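Local coordinates for putative diflavin flavoprotein A 3 (Synechocystis sp., PDB 6H0C) that probably passes electrons from NADH to oxygen, reducing it to water, and is seen here as its flavodiiron core of metallo-beta-lactamase-like and flavodoxin-like domains, at residues A[310-315]-A[360-365]; A[27-32]-A[199-204]; A[172-177]-A[242-247]. All coordinates share one frame; numbering follows the deposited sequence.

Contact 1. Residues A[310-315]-A[360-365]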
loop_
_atom_site.group_PDB
_atom_site.type_symbol
_atom_site.label_atom_id
_atom_site.label_comp_id
_atom_site.label_asym_id
_atom_site.label_seq_id
_atom_site.Cartn_x
_atom_site.Cartn_y
_atom_site.Cartn_z
ATOM N N PHE A 310 20.503 -7.572 2.096
ATOM C CA PHE A 310 19.449 -6.930 2.878
ATOM C C PHE A 310 19.732 -5.439 2.998
ATOM O O PHE A 310 20.886 -5.004 2.937
ATOM C CB PHE A 310 19.320 -7.563 4.272
ATOM C CG PHE A 310 20.566 -7.444 5.127
ATOM C CD1 PHE A 310 20.761 -6.348 5.943
ATOM C CD2 PHE A 310 21.534 -8.441 5.117
ATOM C CE1 PHE A 310 21.899 -6.240 6.722
ATOM C CE2 PHE A 310 22.670 -8.337 5.900
ATOM C CZ PHE A 310 22.855 -7.237 6.700
ATOM N N ILE A 311 18.670 -4.663 3.176
ATOM C CA ILE A 311 18.749 -3.210 3.265
ATOM C C ILE A 311 17.870 -2.721 4.408
ATOM O O ILE A 311 16.716 -3.131 4.508
ATOM C CB ILE A 311 18.292 -2.552 1.954
ATOM C CG1 ILE A 311 19.125 -3.071 0.768
ATOM C CG2 ILE A 311 18.351 -1.036 2.062
ATOM C CD1 ILE A 311 18.709 -2.510 -0.595
ATOM N N PHE A 312 18.407 -1.863 5.272
ATOM C CA PHE A 312 17.633 -1.264 6.367
ATOM C C PHE A 312 17.316 0.203 6.084
ATOM O O PHE A 312 18.198 0.970 5.672
ATOM C CB PHE A 312 18.384 -1.363 7.702
ATOM C CG PHE A 312 18.091 -2.625 8.498
ATOM C CD1 PHE A 312 17.516 -2.546 9.764
ATOM C CD2 PHE A 312 18.420 -3.881 8.002
ATOM C CE1 PHE A 312 17.267 -3.694 10.514
ATOM C CE2 PHE A 312 18.170 -5.033 8.748
ATOM C CZ PHE A 312 17.589 -4.937 10.002
ATOM N N GLY A 313 16.059 0.587 6.313
ATOM C CA GLY A 313 15.628 1.968 6.183
ATOM C C GLY A 313 14.995 2.414 7.489
ATOM O O GLY A 313 14.092 1.753 8.008
ATOM N N SER A 314 15.456 3.534 8.035
ATOM C CA SER A 314 14.974 3.949 9.350
ATOM C C SER A 314 14.921 5.462 9.507
ATOM O O SER A 314 15.836 6.166 9.087
ATOM C CB SER A 314 15.861 3.344 10.454
ATOM O OG SER A 314 15.457 3.764 11.745
ATOM N N PRO A 315 13.841 5.967 10.124
ATOM C CA PRO A 315 13.835 7.348 10.608
ATOM C C PRO A 315 14.596 7.435 11.930
ATOM O O PRO A 315 15.058 6.412 12.452
ATOM C CB PRO A 315 12.351 7.638 10.810
ATOM C CG PRO A 315 11.799 6.301 11.244
ATOM C CD PRO A 315 12.584 5.264 10.448
ATOM N N ASN A 360 27.198 1.771 11.184
ATOM C CA ASN A 360 28.282 1.344 12.063
ATOM C C ASN A 360 28.176 -0.101 12.502
ATOM O O ASN A 360 29.177 -0.821 12.528
ATOM C CB ASN A 360 28.331 2.225 13.302
ATOM C CG ASN A 360 28.956 3.554 13.031
ATOM O OD1 ASN A 360 29.787 3.682 12.134
ATOM N ND2 ASN A 360 28.564 4.560 13.801
ATOM N N LYS A 361 26.967 -0.518 12.868
ATOM C CA LYS A 361 26.760 -1.877 13.353
ATOM C C LYS A 361 27.005 -2.891 12.238
ATOM O O LYS A 361 27.631 -3.928 12.460
ATOM C CB LYS A 361 25.353 -2.034 13.943
ATOM C CG LYS A 361 25.302 -1.771 15.445
ATOM C CD LYS A 361 26.048 -0.499 15.793
ATOM C CE LYS A 361 26.224 -0.320 17.288
ATOM N NZ LYS A 361 26.729 1.054 17.598
ATOM N N PHE A 362 26.540 -2.581 11.034
ATOM C CA PHE A 362 26.735 -3.485 9.914
ATOM C C PHE A 362 28.202 -3.493 9.473
ATOM O O PHE A 362 28.747 -4.551 9.137
ATOM C CB PHE A 362 25.798 -3.114 8.759
ATOM C CG PHE A 362 24.359 -3.467 9.027
ATOM C CD1 PHE A 362 24.024 -4.713 9.542
ATOM C CD2 PHE A 362 23.344 -2.553 8.791
ATOM C CE1 PHE A 362 22.696 -5.044 9.807
ATOM C CE2 PHE A 362 22.019 -2.878 9.058
ATOM C CZ PHE A 362 21.696 -4.119 9.564
ATOM N N ARG A 363 28.855 -2.335 9.506
ATOM C CA ARG A 363 30.277 -2.298 9.173
ATOM C C ARG A 363 31.098 -3.099 10.187
ATOM O O ARG A 363 31.937 -3.908 9.800
ATOM C CB ARG A 363 30.802 -0.868 9.091
ATOM C CG ARG A 363 32.287 -0.816 8.726
ATOM C CD ARG A 363 32.749 0.581 8.343
ATOM N NE ARG A 363 32.156 1.597 9.205
ATOM C CZ ARG A 363 31.390 2.592 8.767
ATOM N NH1 ARG A 363 31.130 2.717 7.470
ATOM N NH2 ARG A 363 30.890 3.467 9.631
ATOM N N ASP A 364 30.852 -2.886 11.476
ATOM C CA ASP A 364 31.554 -3.647 12.512
ATOM C C ASP A 364 31.292 -5.147 12.386
ATOM O O ASP A 364 32.157 -5.967 12.701
ATOM C CB ASP A 364 31.149 -3.173 13.909
ATOM C CG ASP A 364 31.657 -1.781 14.217
ATOM O OD1 ASP A 364 31.276 -1.223 15.269
ATOM O OD2 ASP A 364 32.430 -1.242 13.395
ATOM N N ALA A 365 30.101 -5.500 11.917
ATOM C CA ALA A 365 29.708 -6.900 11.806
ATOM C C ALA A 365 30.248 -7.542 10.533
ATOM O O ALA A 365 29.917 -8.686 10.232
ATOM C CB ALA A 365 28.194 -7.031 11.863
#
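Phe362 of helix 353-364 brings its ring against those of Phe310 and Phe312 of strand 309-313, forming an aromatic cluster in the core of the flavodoxin-like domain. Here strand 309-313 is the middle strand of a five-stranded parallel sheet, and the helix packs against that sheet.

Two edge-to-face (T-shaped) pairs make up the aromatic interactions, and Phe362 plays a different part in each. It offers a face to Phe310, whose edge meets it with the ring planes at 61° and the centroids 5.1 Å apart; the closest atoms are Phe310 CE1 and Phe362 CE1, at 3.4 Å. Toward Phe312 it presents its own edge instead, lying over a face of that ring with a centroid separation of 5.2 Å. In Phe310, a chi1 of 61° holds CG between the backbone N and the carbonyl carbon, a rotamer that points the CE1/CZ edge at the face of Phe362.

Further packing comes from neighbouring residues. Leu329 of helix 323-335 and Cys342 and Val344 of strand 341-348 also touch Phe362, while Phe367 sets a further edge-to-face pair against Phe310. Within the cluster, Phe362 CZ is shared by both partners, lying 3.6 Å from Phe310 CE1 and likewise 3.6 Å from Phe312 CD2.

Contact 2. Residues A[27-32]-A[199-204]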
loop_
_atom_site.group_PDB
_atom_site.type_symbol
_atom_site.label_atom_id
_atom_site.label_comp_id
_atom_site.label_asym_id
_atom_site.label_seq_id
_atom_site.Cartn_x
_atom_site.Cartn_y
_atom_site.Cartn_z
ATOM N N PHE A 27 5.423 13.212 -4.294
ATOM C CA PHE A 27 6.631 12.606 -4.840
ATOM C C PHE A 27 6.750 11.183 -4.319
ATOM O O PHE A 27 7.478 10.912 -3.362
ATOM C CB PHE A 27 7.885 13.413 -4.481
ATOM C CG PHE A 27 7.921 14.774 -5.102
ATOM C CD1 PHE A 27 8.125 14.924 -6.469
ATOM C CD2 PHE A 27 7.739 15.909 -4.326
ATOM C CE1 PHE A 27 8.153 16.189 -7.055
ATOM C CE2 PHE A 27 7.765 17.173 -4.902
ATOM C CZ PHE A 27 7.974 17.314 -6.269
ATOM N N GLU A 28 6.005 10.280 -4.936
ATOM C CA GLU A 28 6.148 8.867 -4.635
ATOM C C GLU A 28 6.348 8.149 -5.950
ATOM O O GLU A 28 5.778 8.557 -6.957
ATOM C CB GLU A 28 4.935 8.346 -3.879
ATOM C CG GLU A 28 4.839 8.927 -2.485
ATOM C CD GLU A 28 3.564 8.532 -1.792
ATOM O OE1 GLU A 28 2.814 7.704 -2.349
ATOM O OE2 GLU A 28 3.308 9.058 -0.689
ATOM N N ILE A 29 7.185 7.118 -5.952
ATOM C CA ILE A 29 7.620 6.493 -7.202
ATOM C C ILE A 29 6.425 6.039 -8.054
ATOM O O ILE A 29 6.479 6.086 -9.285
ATOM C CB ILE A 29 8.581 5.289 -6.921
ATOM C CG1 ILE A 29 9.389 4.910 -8.161
ATOM C CG2 ILE A 29 7.828 4.088 -6.394
ATOM C CD1 ILE A 29 10.452 5.905 -8.506
ATOM N N GLU A 30 5.328 5.651 -7.407
ATOM C CA GLU A 30 4.197 5.086 -8.148
ATOM C C GLU A 30 3.469 6.105 -9.031
ATOM O O GLU A 30 2.743 5.714 -9.941
ATOM C CB GLU A 30 3.198 4.443 -7.184
ATOM C CG GLU A 30 2.467 5.436 -6.303
ATOM C CD GLU A 30 1.948 4.793 -5.036
ATOM O OE1 GLU A 30 0.766 4.371 -5.004
ATOM O OE2 GLU A 30 2.733 4.705 -4.072
ATOM N N TYR A 31 3.660 7.398 -8.775
ATOM C CA TYR A 31 3.070 8.438 -9.628
ATOM C C TYR A 31 4.031 8.857 -10.745
ATOM O O TYR A 31 3.826 9.878 -11.401
ATOM C CB TYR A 31 2.652 9.666 -8.790
ATOM C CG TYR A 31 1.689 9.303 -7.687
ATOM C CD1 TYR A 31 0.397 8.884 -7.981
ATOM C CD2 TYR A 31 2.078 9.345 -6.353
ATOM C CE1 TYR A 31 -0.492 8.520 -6.974
ATOM C CE2 TYR A 31 1.198 8.981 -5.338
ATOM C CZ TYR A 31 -0.085 8.569 -5.656
ATOM O OH TYR A 31 -0.965 8.204 -4.663
ATOM N N GLY A 32 5.059 8.041 -10.969
ATOM C CA GLY A 32 6.132 8.371 -11.893
ATOM C C GLY A 32 5.747 8.647 -13.337
ATOM O O GLY A 32 6.419 9.423 -14.011
ATOM N N PHE A 199 1.589 -2.458 -10.607
ATOM C CA PHE A 199 2.010 -3.724 -10.009
ATOM C C PHE A 199 3.469 -3.685 -9.553
ATOM O O PHE A 199 3.787 -4.049 -8.423
ATOM C CB PHE A 199 1.818 -4.883 -10.984
ATOM C CG PHE A 199 2.290 -6.205 -10.440
ATOM C CD1 PHE A 199 3.619 -6.583 -10.554
ATOM C CD2 PHE A 199 1.408 -7.056 -9.792
ATOM C CE1 PHE A 199 4.061 -7.796 -10.047
ATOM C CE2 PHE A 199 1.841 -8.276 -9.287
ATOM C CZ PHE A 199 3.169 -8.646 -9.413
ATOM N N ASP A 200 4.348 -3.251 -10.449
ATOM C CA ASP A 200 5.778 -3.215 -10.183
ATOM C C ASP A 200 6.143 -2.360 -8.978
ATOM O O ASP A 200 6.987 -2.746 -8.170
ATOM C CB ASP A 200 6.529 -2.700 -11.406
ATOM C CG ASP A 200 6.526 -3.698 -12.555
ATOM O OD1 ASP A 200 6.162 -4.879 -12.329
ATOM O OD2 ASP A 200 6.900 -3.293 -13.678
ATOM N N CYS A 201 5.518 -1.196 -8.855
ATOM C CA CYS A 201 5.852 -0.296 -7.757
ATOM C C CYS A 201 5.258 -0.732 -6.425
ATOM O O CYS A 201 5.925 -0.654 -5.390
ATOM C CB CYS A 201 5.390 1.125 -8.081
ATOM S SG CYS A 201 6.316 1.901 -9.420
ATOM N N LEU A 202 4.005 -1.183 -6.452
ATOM C CA LEU A 202 3.243 -1.436 -5.228
ATOM C C LEU A 202 3.228 -2.888 -4.761
ATOM O O LEU A 202 3.131 -3.152 -3.563
ATOM C CB LEU A 202 1.788 -0.974 -5.405
ATOM C CG LEU A 202 1.469 0.482 -5.046
ATOM C CD1 LEU A 202 1.997 1.450 -6.082
ATOM C CD2 LEU A 202 -0.027 0.666 -4.850
ATOM N N LEU A 203 3.295 -3.832 -5.694
ATOM C CA LEU A 203 2.962 -5.217 -5.353
ATOM C C LEU A 203 4.129 -6.201 -5.490
ATOM O O LEU A 203 4.187 -7.200 -4.767
ATOM C CB LEU A 203 1.772 -5.685 -6.211
ATOM C CG LEU A 203 0.524 -4.797 -6.092
ATOM C CD1 LEU A 203 -0.607 -5.299 -6.980
ATOM C CD2 LEU A 203 0.079 -4.677 -4.624
ATOM N N ALA A 204 5.051 -5.918 -6.408
ATOM C CA ALA A 204 6.199 -6.792 -6.631
ATOM C C ALA A 204 7.015 -7.047 -5.356
ATOM O O ALA A 204 7.478 -8.166 -5.136
ATOM C CB ALA A 204 7.091 -6.216 -7.721
#
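The loop between strands 14-21 and 37-45 meets the C-terminal end of helix 189-202 through Ile29 and Glu30, which pack on Cys201 and Leu202. Backbones come close here, with Glu30 CA and Cys201 CA 5.6 Å apart. Cys201 is directed at the loop and rests its sulfur against the short 3-10 turn at 29-30: SG lies 4.0 Å from Ile29 CG2 and equally near Glu30 CA. The gamma branches of Ile29 part company, CG2 facing the sulfur while CG1, anti to the backbone N (chi1 -162°), carries CD1 away from the helix.

The contact lies inside the metallo-beta-lactamase-like part, close to where Arg278 of helix 268-281 and Glu389 of helix 382-404, both in the flavodoxin-like part, touch Ile29. The Glu30 side chain is about 5 Å from a bound citrate, probably from the crystallisation liquor. Glu30 crosses Leu202 at about a right angle. Its CB sits 3.4 Å from Leu202 CD1, and the same methyl lies 3.3 Å from Glu30 OE1, alongside the extended acid chain from CB to the carboxylate. Thus the leucine packs along one flank of a buried carboxylate whose polar needs are met elsewhere: OE1 is hydrogen-bonded to His177 NE2, and OE2 forms a salt bridge with Arg153. Together they would fix the rotation of the carboxylate. On the other flank, Glu30 CG stands 3.8 Å above the centre of the Tyr31 ring.

Contact 3. Residues A[172-177]-A[242-247]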
loop_
_atom_site.group_PDB
_atom_site.type_symbol
_atom_site.label_atom_id
_atom_site.label_comp_id
_atom_site.label_asym_id
_atom_site.label_seq_id
_atom_site.Cartn_x
_atom_site.Cartn_y
_atom_site.Cartn_z
ATOM N N LYS A 172 -6.179 -1.582 -2.715
ATOM C CA LYS A 172 -4.956 -1.314 -3.454
ATOM C C LYS A 172 -4.661 -2.350 -4.536
ATOM O O LYS A 172 -3.803 -2.124 -5.381
ATOM C CB LYS A 172 -3.775 -1.207 -2.491
ATOM C CG LYS A 172 -3.819 0.044 -1.626
ATOM C CD LYS A 172 -3.363 1.283 -2.409
ATOM C CE LYS A 172 -3.558 2.558 -1.581
ATOM N NZ LYS A 172 -2.900 3.756 -2.197
ATOM N N LEU A 173 -5.370 -3.472 -4.534
ATOM C CA LEU A 173 -5.142 -4.475 -5.578
ATOM C C LEU A 173 -5.864 -4.145 -6.894
ATOM O O LEU A 173 -7.011 -3.692 -6.885
ATOM C CB LEU A 173 -5.582 -5.862 -5.102
ATOM C CG LEU A 173 -4.795 -6.466 -3.938
ATOM C CD1 LEU A 173 -5.473 -7.736 -3.423
ATOM C CD2 LEU A 173 -3.369 -6.747 -4.393
ATOM N N PHE A 174 -5.179 -4.377 -8.014
ATOM C CA PHE A 174 -5.780 -4.336 -9.350
ATOM C C PHE A 174 -6.040 -2.929 -9.896
ATOM O O PHE A 174 -6.780 -2.763 -10.866
ATOM C CB PHE A 174 -7.095 -5.128 -9.371
ATOM C CG PHE A 174 -6.909 -6.607 -9.210
ATOM C CD1 PHE A 174 -6.107 -7.315 -10.086
ATOM C CD2 PHE A 174 -7.537 -7.288 -8.188
ATOM C CE1 PHE A 174 -5.926 -8.681 -9.944
ATOM C CE2 PHE A 174 -7.367 -8.659 -8.042
ATOM C CZ PHE A 174 -6.560 -9.355 -8.924
ATOM N N GLY A 175 -5.417 -1.924 -9.299
ATOM C CA GLY A 175 -5.686 -0.556 -9.695
ATOM C C GLY A 175 -4.651 0.008 -10.648
ATOM O O GLY A 175 -3.787 -0.707 -11.149
ATOM N N ALA A 176 -4.747 1.309 -10.898
ATOM C CA ALA A 176 -3.809 1.986 -11.770
ATOM C C ALA A 176 -3.888 3.478 -11.515
ATOM O O ALA A 176 -4.977 4.023 -11.357
ATOM C CB ALA A 176 -4.102 1.676 -13.218
ATOM N N HIS A 177 -2.730 4.126 -11.449
ATOM C CA HIS A 177 -2.684 5.558 -11.209
ATOM C C HIS A 177 -2.826 6.285 -12.527
ATOM O O HIS A 177 -1.838 6.632 -13.174
ATOM C CB HIS A 177 -1.391 5.952 -10.492
ATOM C CG HIS A 177 -1.388 5.599 -9.039
ATOM N ND1 HIS A 177 -2.378 6.012 -8.174
ATOM C CD2 HIS A 177 -0.525 4.860 -8.300
ATOM C CE1 HIS A 177 -2.121 5.557 -6.961
ATOM N NE2 HIS A 177 -1.004 4.851 -7.012
ATOM N N ARG A 242 -5.002 -12.690 -15.009
ATOM C CA ARG A 242 -4.007 -13.602 -15.583
ATOM C C ARG A 242 -2.605 -12.963 -15.622
ATOM O O ARG A 242 -1.606 -13.622 -15.339
ATOM C CB ARG A 242 -4.429 -14.048 -16.992
ATOM C CG ARG A 242 -5.752 -14.824 -17.061
ATOM C CD ARG A 242 -6.007 -15.442 -18.460
ATOM N NE ARG A 242 -5.909 -14.469 -19.561
ATOM C CZ ARG A 242 -6.951 -13.872 -20.150
ATOM N NH1 ARG A 242 -8.190 -14.145 -19.752
ATOM N NH2 ARG A 242 -6.759 -13.002 -21.141
ATOM N N ASN A 243 -2.537 -11.681 -15.964
ATOM C CA ASN A 243 -1.274 -10.947 -15.937
ATOM C C ASN A 243 -0.646 -10.895 -14.533
ATOM O O ASN A 243 0.552 -11.133 -14.372
ATOM C CB ASN A 243 -1.476 -9.527 -16.474
ATOM C CG ASN A 243 -1.333 -9.443 -18.002
ATOM O OD1 ASN A 243 -0.309 -9.002 -18.519
ATOM N ND2 ASN A 243 -2.361 -9.864 -18.718
ATOM N N TYR A 244 -1.452 -10.570 -13.524
ATOM C CA TYR A 244 -0.970 -10.559 -12.142
ATOM C C TYR A 244 -0.347 -11.909 -11.768
ATOM O O TYR A 244 0.728 -11.967 -11.161
ATOM C CB TYR A 244 -2.106 -10.232 -11.175
ATOM C CG TYR A 244 -2.222 -8.779 -10.774
ATOM C CD1 TYR A 244 -2.123 -7.758 -11.717
ATOM C CD2 TYR A 244 -2.473 -8.431 -9.445
ATOM C CE1 TYR A 244 -2.252 -6.427 -11.343
ATOM C CE2 TYR A 244 -2.600 -7.114 -9.060
ATOM C CZ TYR A 244 -2.488 -6.114 -10.006
ATOM O OH TYR A 244 -2.621 -4.793 -9.605
ATOM N N GLN A 245 -1.023 -12.995 -12.133
ATOM C CA GLN A 245 -0.516 -14.328 -11.831
ATOM C C GLN A 245 0.844 -14.552 -12.478
ATOM O O GLN A 245 1.761 -15.077 -11.845
ATOM C CB GLN A 245 -1.500 -15.410 -12.287
ATOM C CG GLN A 245 -2.700 -15.583 -11.373
ATOM C CD GLN A 245 -2.313 -15.680 -9.892
ATOM O OE1 GLN A 245 -1.164 -15.975 -9.545
ATOM N NE2 GLN A 245 -3.280 -15.428 -9.014
ATOM N N GLN A 246 0.973 -14.143 -13.738
ATOM C CA GLN A 246 2.227 -14.296 -14.466
ATOM C C GLN A 246 3.333 -13.424 -13.858
ATOM O O GLN A 246 4.459 -13.891 -13.632
ATOM C CB GLN A 246 2.030 -13.952 -15.937
ATOM C CG GLN A 246 3.295 -14.038 -16.752
ATOM C CD GLN A 246 3.175 -13.296 -18.066
ATOM O OE1 GLN A 246 2.071 -13.075 -18.569
ATOM N NE2 GLN A 246 4.311 -12.890 -18.623
ATOM N N TRP A 247 3.005 -12.163 -13.583
ATOM C CA TRP A 247 3.969 -11.250 -12.974
ATOM C C TRP A 247 4.422 -11.729 -11.591
ATOM O O TRP A 247 5.605 -11.666 -11.264
ATOM C CB TRP A 247 3.378 -9.842 -12.873
ATOM C CG TRP A 247 3.004 -9.286 -14.189
ATOM C CD1 TRP A 247 3.468 -9.686 -15.402
ATOM C CD2 TRP A 247 2.069 -8.235 -14.439
ATOM N NE1 TRP A 247 2.887 -8.943 -16.398
ATOM C CE2 TRP A 247 2.019 -8.043 -15.832
ATOM C CE3 TRP A 247 1.266 -7.430 -13.617
ATOM C CZ2 TRP A 247 1.207 -7.081 -16.427
ATOM C CZ3 TRP A 247 0.453 -6.470 -14.208
ATOM C CH2 TRP A 247 0.430 -6.307 -15.599
HETATM O O HOH W 1 -2.269 -3.095 -11.595
#
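Tyr244 reaches from helix 237-253 to the loop 172-177, which follows strand 167-171 in the metallo-beta-lactamase-like domain, and lays its ring against that of Phe174 in an offset stack. Its CB points at the loop and carries the ring across the gap between the two backbones. The first ring atom, CG, already lies 3.8 Å from Phe174 CE1. Next along the ring, CD2 makes the closest ring-to-ring approach, 3.5 Å from the same CE1, and CE2 follows at 3.7 Å from Phe174 CD1. The overlap is partial: CD1 stands above one face of the tyrosine, displaced toward its rim, and the ring planes are inclined at 28° with centroids 4.6 Å apart. With chi1 at -68°, Phe174 sets its ring on the same side as its N-H, so one tyrosine meets both. Tyr225 stacks on the phenylalanine, and Leu214 of helix 207-217 touches both aromatic side chains.

At CZ the surroundings change from ring to backbone, and the hydroxyl beyond it meets a backbone N-H and a water, with Phe174 CA and Leu203 packed close by. Phe174 N donates a weak, bent hydrogen bond to OH. The hydroxyl in turn donates to the water, which lies in the plane of the tyrosine ring. The water relays the contact onward: it stands 2.6 Å from Tyr244 OH and donates to Gly175 O at 2.9 Å.

Contacts 2 and 3 are neighbours in the metallo-beta-lactamase-like part, with centres 12 Å apart and segments that alternate along the chain. They touch directly: Glu30 of contact 2 is hydrogen-bonded to His177 of contact 3, and Leu203 and Phe199 pack on Tyr244 and Trp247. Helices 189-202 and 237-253 and the loops 27-32 and 172-177 are thereby joined in direct contact. Contact 1 follows both in sequence and lies within the flavodoxin-like domain, its centre 25 Å from that of contact 2 and 33 Å from that of contact 3, without touching either. Loop 27-32 itself reaches helices 268-281 and 382-404 of that domain, consistent with a two-domain flavodiiron core.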